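DyP-type peroxidase (Pleurotus ostreatus PC15, PDB 6FSK) uses heme b to catalyse peroxide-dependent oxidations as a dye-decolorizing peroxidase, probably including the oxidation of Mn(II). Local coordinates at residues T333-R336 against N337-G341; T322-P325 against F326-I330. The protein carries 1 engineered substitution. All blocks are in the same frame, centred on the assembly; numbering follows the deposited sequence.

Following the chain from its N terminus, contact 2 comes first: residues 322-330 lie in the loop after helix 315-318 and run into helix 329-333, which carries the axial histidine of the heme. Contact 1 begins at the last residue of that helix and leads into helix 337-340. Contact 2 closes a beta turn, contact 1 the first turn of helix 337-340. The two stand in series, neither enclosing nor crossing the other, with centres about 12 Å apart. Both touch the heme: contact 2 reaches the iron, contact 1 a propionate. Between them they bring helix 329-333 in and lead it out, tying it to helix 268-280 at its start and, through contact 1, to helix 393-401.

Contact 1 of 2, residues T333-R336 against N337-G341. With HEM (protoporphyrin IX containing Fe), chain C.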
ATOM      1  N   THR A 333      -0.101   2.522 -11.206  1.00  9.25           N
ATOM      2  CA  THR A 333      -0.846   2.613  -9.967  1.00  8.46           C
ATOM      3  C   THR A 333      -1.462   4.003  -9.729  1.00  8.92           C
ATOM      4  O   THR A 333      -2.498   4.065  -9.118  1.00  9.47           O
ATOM      5  CB  THR A 333       0.007   2.201  -8.750  1.00  9.65           C
ATOM      6  OG1 THR A 333       1.125   3.083  -8.638  1.00 10.19           O
ATOM      7  CG2 THR A 333       0.436   0.696  -8.802  1.00 11.21           C
ATOM      8  N   TYR A 334      -0.885   5.018 -10.318  1.00  8.86           N
ATOM      9  CA  TYR A 334      -1.538   6.337 -10.390  1.00  9.51           C
ATOM     10  C   TYR A 334      -1.282   6.889 -11.802  1.00  8.52           C
ATOM     11  O   TYR A 334      -0.254   7.525 -12.073  1.00  9.25           O
ATOM     12  CB  TYR A 334      -1.039   7.298  -9.341  1.00  9.84           C
ATOM     13  CG  TYR A 334      -1.650   8.695  -9.413  1.00 10.09           C
ATOM     14  CD1 TYR A 334      -2.901   8.899  -9.868  1.00 12.60           C
ATOM     15  CD2 TYR A 334      -0.920   9.776  -8.948  1.00 11.75           C
ATOM     16  CE1 TYR A 334      -3.413  10.212  -9.938  1.00 11.80           C
ATOM     17  CE2 TYR A 334      -1.413  11.038  -8.994  1.00 12.79           C
ATOM     18  CZ  TYR A 334      -2.665  11.239  -9.463  1.00 12.92           C
ATOM     19  OH  TYR A 334      -3.100  12.589  -9.550  1.00 16.31           O
ATOM     20  N   PRO A 335      -2.246   6.701 -12.688  1.00  9.96           N
ATOM     21  CA  PRO A 335      -2.032   7.067 -14.130  1.00 10.03           C
ATOM     22  C   PRO A 335      -1.893   8.537 -14.448  1.00 11.13           C
ATOM     23  O   PRO A 335      -1.480   8.885 -15.566  1.00 10.87           O
ATOM     24  CB  PRO A 335      -3.266   6.460 -14.819  1.00  9.40           C
ATOM     25  CG  PRO A 335      -3.586   5.262 -13.972  1.00 10.44           C
ATOM     26  CD  PRO A 335      -3.360   5.736 -12.569  1.00  9.74           C
ATOM     27  N   ARG A 336      -2.277   9.418 -13.528  1.00  9.86           N
ATOM     28  CA  ARG A 336      -2.220  10.861 -13.817  1.00 11.49           C
ATOM     29  C   ARG A 336      -2.903  11.193 -15.136  1.00 10.80           C
ATOM     30  O   ARG A 336      -4.039  10.746 -15.408  1.00 10.60           O
ATOM     31  CB  ARG A 336      -0.782  11.419 -13.692  1.00 11.74           C
ATOM     32  CG  ARG A 336      -0.150  11.012 -12.316  1.00 11.66           C
ATOM     33  CD  ARG A 336       1.183  11.689 -12.053  1.00 11.92           C
ATOM     34  NE  ARG A 336       1.843  11.067 -10.904  1.00 11.26           N
ATOM     35  CZ  ARG A 336       2.459  11.706  -9.945  1.00 12.25           C
ATOM     36  NH1 ARG A 336       2.660  13.016 -10.019  1.00 13.58           N
ATOM     37  NH2 ARG A 336       2.889  11.015  -8.898  1.00 12.42           N
ATOM     38  N   ASN A 337      -2.250  12.016 -15.969  1.00 11.47           N
ATOM     39  CA  ASN A 337      -2.932  12.438 -17.210  1.00 12.98           C
ATOM     40  C   ASN A 337      -3.181  11.335 -18.191  1.00 14.36           C
ATOM     41  O   ASN A 337      -4.020  11.481 -19.119  1.00 14.29           O
ATOM     42  CB  ASN A 337      -2.108  13.465 -17.930  1.00 15.37           C
ATOM     43  CG  ASN A 337      -2.192  14.794 -17.365  1.00 20.29           C
ATOM     44  OD1 ASN A 337      -2.843  15.013 -16.400  1.00 21.83           O
ATOM     45  ND2 ASN A 337      -1.573  15.773 -18.077  1.00 22.91           N
ATOM     46  N   ASP A 338      -2.579  10.161 -17.993  1.00 12.55           N
ATOM     47  CA  ASP A 338      -2.943   9.084 -18.923  1.00 12.33           C
ATOM     48  C   ASP A 338      -4.461   8.880 -18.949  1.00 12.50           C
ATOM     49  O   ASP A 338      -5.050   8.620 -20.033  1.00 14.18           O
ATOM     50  CB  ASP A 338      -2.274   7.782 -18.564  1.00 13.37           C
ATOM     51  CG  ASP A 338      -0.806   7.745 -18.842  1.00 14.80           C
ATOM     52  OD1 ASP A 338      -0.204   8.683 -19.384  1.00 15.36           O
ATOM     53  OD2 ASP A 338      -0.220   6.663 -18.490  1.00 15.19           O
ATOM     54  N   LEU A 339      -5.111   8.941 -17.750  1.00 11.39           N
ATOM     55  CA  LEU A 339      -6.552   8.842 -17.666  1.00 12.22           C
ATOM     56  C   LEU A 339      -7.260  10.185 -17.503  1.00 12.76           C
ATOM     57  O   LEU A 339      -8.411  10.287 -17.969  1.00 13.28           O
ATOM     58  CB  LEU A 339      -7.046   7.860 -16.617  1.00 12.92           C
ATOM     59  CG  LEU A 339      -6.527   6.420 -16.714  1.00 14.43           C
ATOM     60  CD1 LEU A 339      -7.032   5.534 -15.603  1.00 14.29           C
ATOM     61  CD2 LEU A 339      -6.840   5.785 -18.040  1.00 16.01           C
ATOM     62  N   GLU A 340      -6.566  11.133 -16.865  1.00 12.97           N
ATOM     63  CA  GLU A 340      -7.242  12.415 -16.503  1.00 15.01           C
ATOM     64  C   GLU A 340      -7.208  13.375 -17.621  1.00 15.93           C
ATOM     65  O   GLU A 340      -8.094  14.276 -17.669  1.00 17.24           O
ATOM     66  CB  GLU A 340      -6.641  13.033 -15.267  1.00 16.30           C
ATOM     67  CG  GLU A 340      -6.810  12.213 -14.010  1.00 17.98           C
ATOM     68  CD  GLU A 340      -6.446  13.009 -12.735  1.00 26.33           C
ATOM     69  OE1 GLU A 340      -6.351  14.273 -12.863  1.00 34.22           O
ATOM     70  OE2 GLU A 340      -6.378  12.455 -11.598  1.00 23.38           O
ATOM     71  N   GLY A 341      -6.297  13.144 -18.564  1.00 14.57           N
ATOM     72  CA  GLY A 341      -6.202  14.082 -19.713  1.00 16.12           C
ATOM     73  C   GLY A 341      -7.100  13.577 -20.812  1.00 15.62           C
ATOM     74  O   GLY A 341      -7.747  12.531 -20.676  1.00 14.37           O
TER
HETATM   75  CHA HEM C 501       4.399   4.061  -5.409  1.00  9.86           C
HETATM   76  CHB HEM C 501       7.308   0.362  -4.360  1.00  8.76           C
HETATM   77  CHC HEM C 501       3.433  -2.437  -3.784  1.00  8.84           C
HETATM   78  CHD HEM C 501       0.511   1.183  -5.140  1.00  8.61           C
HETATM   79  C1A HEM C 501       5.561   3.326  -5.170  1.00  9.30           C
HETATM   80  C2A HEM C 501       6.899   3.828  -5.213  1.00  9.75           C
HETATM   81  C3A HEM C 501       7.711   2.816  -4.874  1.00  9.96           C
HETATM   82  C4A HEM C 501       6.876   1.667  -4.701  1.00  9.12           C
HETATM   83  CMA HEM C 501       9.201   2.841  -4.841  1.00 10.35           C
HETATM   84  CAA HEM C 501       7.288   5.244  -5.607  1.00  9.79           C
HETATM   85  CBA HEM C 501       7.446   6.271  -4.493  1.00 11.28           C
HETATM   86  CGA HEM C 501       6.135   6.652  -3.858  1.00 12.05           C
HETATM   87  O1A HEM C 501       5.356   7.407  -4.443  1.00 12.34           O
HETATM   88  O2A HEM C 501       5.887   6.199  -2.712  1.00 13.22           O
HETATM   89  C1B HEM C 501       6.525  -0.767  -4.106  1.00 10.33           C
HETATM   90  C2B HEM C 501       6.979  -2.014  -3.687  1.00 10.51           C
HETATM   91  C3B HEM C 501       5.914  -2.832  -3.478  1.00  8.52           C
HETATM   92  C4B HEM C 501       4.747  -2.010  -3.829  1.00  8.47           C
HETATM   93  CMB HEM C 501       8.422  -2.421  -3.529  1.00 11.73           C
HETATM   94  CAB HEM C 501       5.775  -4.244  -3.057  1.00  9.00           C
HETATM   95  CBB HEM C 501       6.706  -4.889  -2.390  1.00  8.64           C
HETATM   96  C1C HEM C 501       2.294  -1.796  -4.165  1.00  8.59           C
HETATM   97  C2C HEM C 501       0.981  -2.279  -4.241  1.00  9.24           C
HETATM   98  C3C HEM C 501       0.137  -1.287  -4.648  1.00  9.19           C
HETATM   99  C4C HEM C 501       0.953  -0.103  -4.770  1.00  7.88           C
HETATM  100  CMC HEM C 501       0.590  -3.688  -3.886  1.00 10.22           C
HETATM  101  CAC HEM C 501      -1.314  -1.260  -4.977  1.00  8.70           C
HETATM  102  CBC HEM C 501      -2.003  -2.335  -5.411  1.00  9.94           C
HETATM  103  C1D HEM C 501       1.364   2.284  -5.257  1.00  8.40           C
HETATM  104  C2D HEM C 501       0.798   3.651  -5.477  1.00  8.41           C
HETATM  105  C3D HEM C 501       1.921   4.465  -5.505  1.00  8.91           C
HETATM  106  C4D HEM C 501       3.067   3.579  -5.380  1.00  9.28           C
HETATM  107  CMD HEM C 501      -0.616   4.062  -5.582  1.00  8.16           C
HETATM  108  CAD HEM C 501       1.979   5.966  -5.764  1.00  9.28           C
HETATM  109  CBD HEM C 501       1.987   6.313  -7.219  1.00  9.78           C
HETATM  110  CGD HEM C 501       1.912   7.804  -7.436  1.00  9.52           C
HETATM  111  O1D HEM C 501       2.793   8.242  -8.216  1.00 10.65           O
HETATM  112  O2D HEM C 501       1.129   8.482  -6.801  1.00 11.04           O
HETATM  113  NA  HEM C 501       5.538   1.947  -4.956  1.00  9.36           N
HETATM  114  NB  HEM C 501       5.180  -0.795  -4.271  1.00  8.58           N
HETATM  115  NC  HEM C 501       2.272  -0.458  -4.630  1.00  8.57           N
HETATM  116  ND  HEM C 501       2.698   2.296  -5.286  1.00  8.41           N
HETATM  117 FE   HEM C 501       3.933   0.745  -4.866  1.00  9.01          FE
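Pro-335 and Arg-336 offer their carbonyls to the first turn of helix 337-340. Asp-338 N donates to Pro-335 O at 3.0 Å. Arg-336 O, at the N-cap, takes two N-H groups, that of Glu-340 at 2.9 Å and that of Leu-339. On the apolar side the Pro-335 ring packs by CB on Leu-339 CG at 3.8 Å, and Trp-400 of helix 393-401 touches both. A proline suits this place because it is rigid and gives an apolar surface, while its carbonyl still accepts.

Tyr-334 leads back to the heme. With CG anti to the backbone N (chi1 178°), its CB lies beside the D propionate carboxylate; CG is also near HEM O2D, and CD2 meets that oxygen at 3.2 Å, so that the carboxylate sits at the ring edge. One face carries Arg-336 CG, 3.5 Å above the plane and offset toward the rim, while CE2 lies over the guanidinium. Farther out CE1 nears Glu-340 OE2, and OH comes to 3.9 Å from the same oxygen, a proximity too long for a hydrogen bond, the carboxylate plane turned 60° from the ring. Arg-352 makes a cation-pi contact with the ring. With an alanine here, the Arg-336 chain and guanidinium would probably lose the ring they lie on, and a gap would open beside the propionate.

That support matters because the extended Arg-336 chain carries its guanidinium to the heme, where NH2 donates to HEM O1D at 2.9 Å from the guanidinium edge. Asn-308 OD1 also accepts from NH2, and Phe-310 O from NH1, which should fix the group's rotation. The chemistry is that of an arginine holding a carboxylate: its positive charge would be expected to favour the ionised propionate and help secure the heme.

Contact 2 of 2, residues T322-P325 against F326-I330; sequences TKCP and FAAHI. With HEM (protoporphyrin IX containing Fe), chain C.
A type I beta turn from Pro-325 to Ala-328 delivers the chain into the proximal heme helix, 329-333, with Ala-328 at its N-cap. The turn is closed by Ala-328 N, which donates to Pro-325 O at 3.3 Å. Pro-325 thus supplies the closing carbonyl, and its restrained phi holds only the extended run that leads into the turn. Cys-324 SG, anti to the backbone N (chi1 -176°), reaches past Pro-325 to rest on Ala-328 CB at 3.7 Å, a buried apolar touch. A small residue suits position 328, since a larger side chain would probably have to displace the sulfur.

Directly after the turn, His-329 binds the iron through NE2 at 2.2 Å. Its ring stands edge-on to the porphyrin: CD2 lies 3.1 Å from HEM NA, while CE1 leans toward HEM NC on the other side of the metal. The other ring nitrogen, ND1, is hydrogen-bonded to Asp-428 OD2, a second-shell partner that probably fixes the ring's rotation. Ile-330 adds an apolar side to the pocket, its CG2 meeting HEM CAA at 3.7 Å.

Around the turn, Phe-326 packs on Leu-420 and on Arg-331 of helix 329-333. Backbone hydrogen bonds link His-329 with Ile-279 and Ile-330 with Val-280, so the start of the proximal helix is joined to the end of helix 268-280.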
ATOM      1  N   THR A 322       9.632   7.654 -24.296  1.00 12.81           N
ATOM      2  CA  THR A 322      11.037   8.018 -24.089  1.00 14.95           C
ATOM      3  C   THR A 322      11.423   8.380 -22.662  1.00 14.23           C
ATOM      4  O   THR A 322      12.505   7.990 -22.261  1.00 13.98           O
ATOM      5  CB  THR A 322      11.529   9.133 -25.043  1.00 17.84           C
ATOM      6  OG1 THR A 322      10.779  10.282 -24.870  1.00 18.54           O
ATOM      7  CG2 THR A 322      11.366   8.683 -26.504  1.00 17.46           C
ATOM      8  N   LYS A 323      10.578   9.110 -21.941  1.00 14.20           N
ATOM      9  CA  LYS A 323      10.876   9.558 -20.552  1.00 13.92           C
ATOM     10  C   LYS A 323      10.500   8.489 -19.550  1.00 13.65           C
ATOM     11  O   LYS A 323      11.129   8.407 -18.516  1.00 12.86           O
ATOM     12  CB  LYS A 323      10.223  10.872 -20.204  1.00 15.32           C
ATOM     13  CG  LYS A 323      10.778  12.013 -21.073  1.00 17.43           C
ATOM     14  CD  LYS A 323      10.230  13.371 -20.575  1.00 19.75           C
ATOM     15  CE  LYS A 323      10.661  14.412 -21.597  1.00 26.72           C
ATOM     16  NZ  LYS A 323      10.187  15.828 -21.279  1.00 31.98           N
ATOM     17  N   CYS A 324       9.469   7.715 -19.844  1.00 13.14           N
ATOM     18  CA  CYS A 324       8.864   6.784 -18.820  1.00 11.92           C
ATOM     19  C   CYS A 324       8.080   5.728 -19.573  1.00 11.78           C
ATOM     20  O   CYS A 324       7.157   6.076 -20.353  1.00 11.78           O
ATOM     21  CB  CYS A 324       7.956   7.582 -17.893  1.00 12.63           C
ATOM     22  SG  CYS A 324       7.254   6.554 -16.545  1.00 14.40           S
ATOM     23  N   PRO A 325       8.374   4.445 -19.365  1.00 11.11           N
ATOM     24  CA  PRO A 325       7.502   3.398 -19.915  1.00 10.70           C
ATOM     25  C   PRO A 325       6.079   3.548 -19.471  1.00 10.07           C
ATOM     26  O   PRO A 325       5.827   3.909 -18.332  1.00 11.54           O
ATOM     27  CB  PRO A 325       8.139   2.074 -19.391  1.00 11.43           C
ATOM     28  CG  PRO A 325       9.553   2.462 -19.022  1.00 10.97           C
ATOM     29  CD  PRO A 325       9.477   3.873 -18.565  1.00 11.89           C
ATOM     30  N   PHE A 326       5.132   3.165 -20.300  1.00 10.10           N
ATOM     31  CA  PHE A 326       3.749   3.136 -19.868  1.00 10.97           C
ATOM     32  C   PHE A 326       3.485   2.214 -18.692  1.00 10.71           C
ATOM     33  O   PHE A 326       2.603   2.494 -17.865  1.00 11.23           O
ATOM     34  CB  PHE A 326       2.832   2.806 -21.064  1.00 10.65           C
ATOM     35  CG  PHE A 326       2.873   3.830 -22.176  1.00 10.39           C
ATOM     36  CD1 PHE A 326       3.007   5.171 -21.933  1.00 11.81           C
ATOM     37  CD2 PHE A 326       2.762   3.386 -23.467  1.00 10.92           C
ATOM     38  CE1 PHE A 326       3.023   6.113 -23.000  1.00 12.19           C
ATOM     39  CE2 PHE A 326       2.796   4.299 -24.527  1.00 11.21           C
ATOM     40  CZ  PHE A 326       2.944   5.656 -24.267  1.00 12.09           C
ATOM     41  N   ALA A 327       4.297   1.145 -18.602  1.00 10.51           N
ATOM     42  CA  ALA A 327       4.095   0.113 -17.568  1.00  9.69           C
ATOM     43  C   ALA A 327       4.953   0.319 -16.306  1.00 10.25           C
ATOM     44  O   ALA A 327       5.057  -0.532 -15.444  1.00 10.09           O
ATOM     45  CB  ALA A 327       4.327  -1.278 -18.118  1.00 11.43           C
ATOM     46  N   ALA A 328       5.570   1.493 -16.159  1.00 10.07           N
ATOM     47  CA  ALA A 328       6.297   1.802 -14.911  1.00  9.94           C
ATOM     48  C   ALA A 328       5.356   1.672 -13.733  1.00  9.46           C
ATOM     49  O   ALA A 328       4.162   2.029 -13.861  1.00  8.67           O
ATOM     50  CB  ALA A 328       6.850   3.202 -14.986  1.00 10.08           C
ATOM     51  N   HIS A 329       5.871   1.204 -12.589  1.00  8.32           N
ATOM     52  CA  HIS A 329       4.978   0.948 -11.443  1.00  8.67           C
ATOM     53  C   HIS A 329       4.150   2.095 -11.009  1.00  8.49           C
ATOM     54  O   HIS A 329       2.967   1.982 -10.836  1.00  9.99           O
ATOM     55  CB  HIS A 329       5.825   0.455 -10.310  1.00  8.91           C
ATOM     56  CG  HIS A 329       5.077   0.247  -9.044  1.00  8.94           C
ATOM     57  ND1 HIS A 329       4.023  -0.621  -8.924  1.00  9.45           N
ATOM     58  CD2 HIS A 329       5.277   0.763  -7.809  1.00  9.60           C
ATOM     59  CE1 HIS A 329       3.606  -0.627  -7.662  1.00 10.26           C
ATOM     60  NE2 HIS A 329       4.302   0.260  -6.983  1.00 10.98           N
ATOM     61  N   ILE A 330       4.747   3.265 -10.929  1.00  8.01           N
ATOM     62  CA  ILE A 330       3.958   4.401 -10.403  1.00  8.41           C
ATOM     63  C   ILE A 330       2.886   4.800 -11.405  1.00  9.28           C
ATOM     64  O   ILE A 330       1.874   5.388 -11.033  1.00  9.01           O
ATOM     65  CB  ILE A 330       4.799   5.669 -10.007  1.00  9.00           C
ATOM     66  CG1 ILE A 330       5.414   6.378 -11.234  1.00  9.49           C
ATOM     67  CG2 ILE A 330       5.807   5.269  -8.945  1.00 10.60           C
ATOM     68  CD1 ILE A 330       6.138   7.679 -10.870  1.00 11.78           C
TER
HETATM   69  CHA HEM C 501       4.399   4.061  -5.409  1.00  9.86           C
HETATM   70  CHB HEM C 501       7.308   0.362  -4.360  1.00  8.76           C
HETATM   71  CHC HEM C 501       3.433  -2.437  -3.784  1.00  8.84           C
HETATM   72  CHD HEM C 501       0.511   1.183  -5.140  1.00  8.61           C
HETATM   73  C1A HEM C 501       5.561   3.326  -5.170  1.00  9.30           C
HETATM   74  C2A HEM C 501       6.899   3.828  -5.213  1.00  9.75           C
HETATM   75  C3A HEM C 501       7.711   2.816  -4.874  1.00  9.96           C
HETATM   76  C4A HEM C 501       6.876   1.667  -4.701  1.00  9.12           C
HETATM   77  CMA HEM C 501       9.201   2.841  -4.841  1.00 10.35           C
HETATM   78  CAA HEM C 501       7.288   5.244  -5.607  1.00  9.79           C
HETATM   79  CBA HEM C 501       7.446   6.271  -4.493  1.00 11.28           C
HETATM   80  CGA HEM C 501       6.135   6.652  -3.858  1.00 12.05           C
HETATM   81  O1A HEM C 501       5.356   7.407  -4.443  1.00 12.34           O
HETATM   82  O2A HEM C 501       5.887   6.199  -2.712  1.00 13.22           O
HETATM   83  C1B HEM C 501       6.525  -0.767  -4.106  1.00 10.33           C
HETATM   84  C2B HEM C 501       6.979  -2.014  -3.687  1.00 10.51           C
HETATM   85  C3B HEM C 501       5.914  -2.832  -3.478  1.00  8.52           C
HETATM   86  C4B HEM C 501       4.747  -2.010  -3.829  1.00  8.47           C
HETATM   87  CMB HEM C 501       8.422  -2.421  -3.529  1.00 11.73           C
HETATM   88  CAB HEM C 501       5.775  -4.244  -3.057  1.00  9.00           C
HETATM   89  CBB HEM C 501       6.706  -4.889  -2.390  1.00  8.64           C
HETATM   90  C1C HEM C 501       2.294  -1.796  -4.165  1.00  8.59           C
HETATM   91  C2C HEM C 501       0.981  -2.279  -4.241  1.00  9.24           C
HETATM   92  C3C HEM C 501       0.137  -1.287  -4.648  1.00  9.19           C
HETATM   93  C4C HEM C 501       0.953  -0.103  -4.770  1.00  7.88           C
HETATM   94  CMC HEM C 501       0.590  -3.688  -3.886  1.00 10.22           C
HETATM   95  CAC HEM C 501      -1.314  -1.260  -4.977  1.00  8.70           C
HETATM   96  CBC HEM C 501      -2.003  -2.335  -5.411  1.00  9.94           C
HETATM   97  C1D HEM C 501       1.364   2.284  -5.257  1.00  8.40           C
HETATM   98  C2D HEM C 501       0.798   3.651  -5.477  1.00  8.41           C
HETATM   99  C3D HEM C 501       1.921   4.465  -5.505  1.00  8.91           C
HETATM  100  C4D HEM C 501       3.067   3.579  -5.380  1.00  9.28           C
HETATM  101  CMD HEM C 501      -0.616   4.062  -5.582  1.00  8.16           C
HETATM  102  CAD HEM C 501       1.979   5.966  -5.764  1.00  9.28           C
HETATM  103  CBD HEM C 501       1.987   6.313  -7.219  1.00  9.78           C
HETATM  104  CGD HEM C 501       1.912   7.804  -7.436  1.00  9.52           C
HETATM  105  O1D HEM C 501       2.793   8.242  -8.216  1.00 10.65           O
HETATM  106  O2D HEM C 501       1.129   8.482  -6.801  1.00 11.04           O
HETATM  107  NA  HEM C 501       5.538   1.947  -4.956  1.00  9.36           N
HETATM  108  NB  HEM C 501       5.180  -0.795  -4.271  1.00  8.58           N
HETATM  109  NC  HEM C 501       2.272  -0.458  -4.630  1.00  8.57           N
HETATM  110  ND  HEM C 501       2.698   2.296  -5.286  1.00  8.41           N
HETATM  111 FE   HEM C 501       3.933   0.745  -4.866  1.00  9.01          FE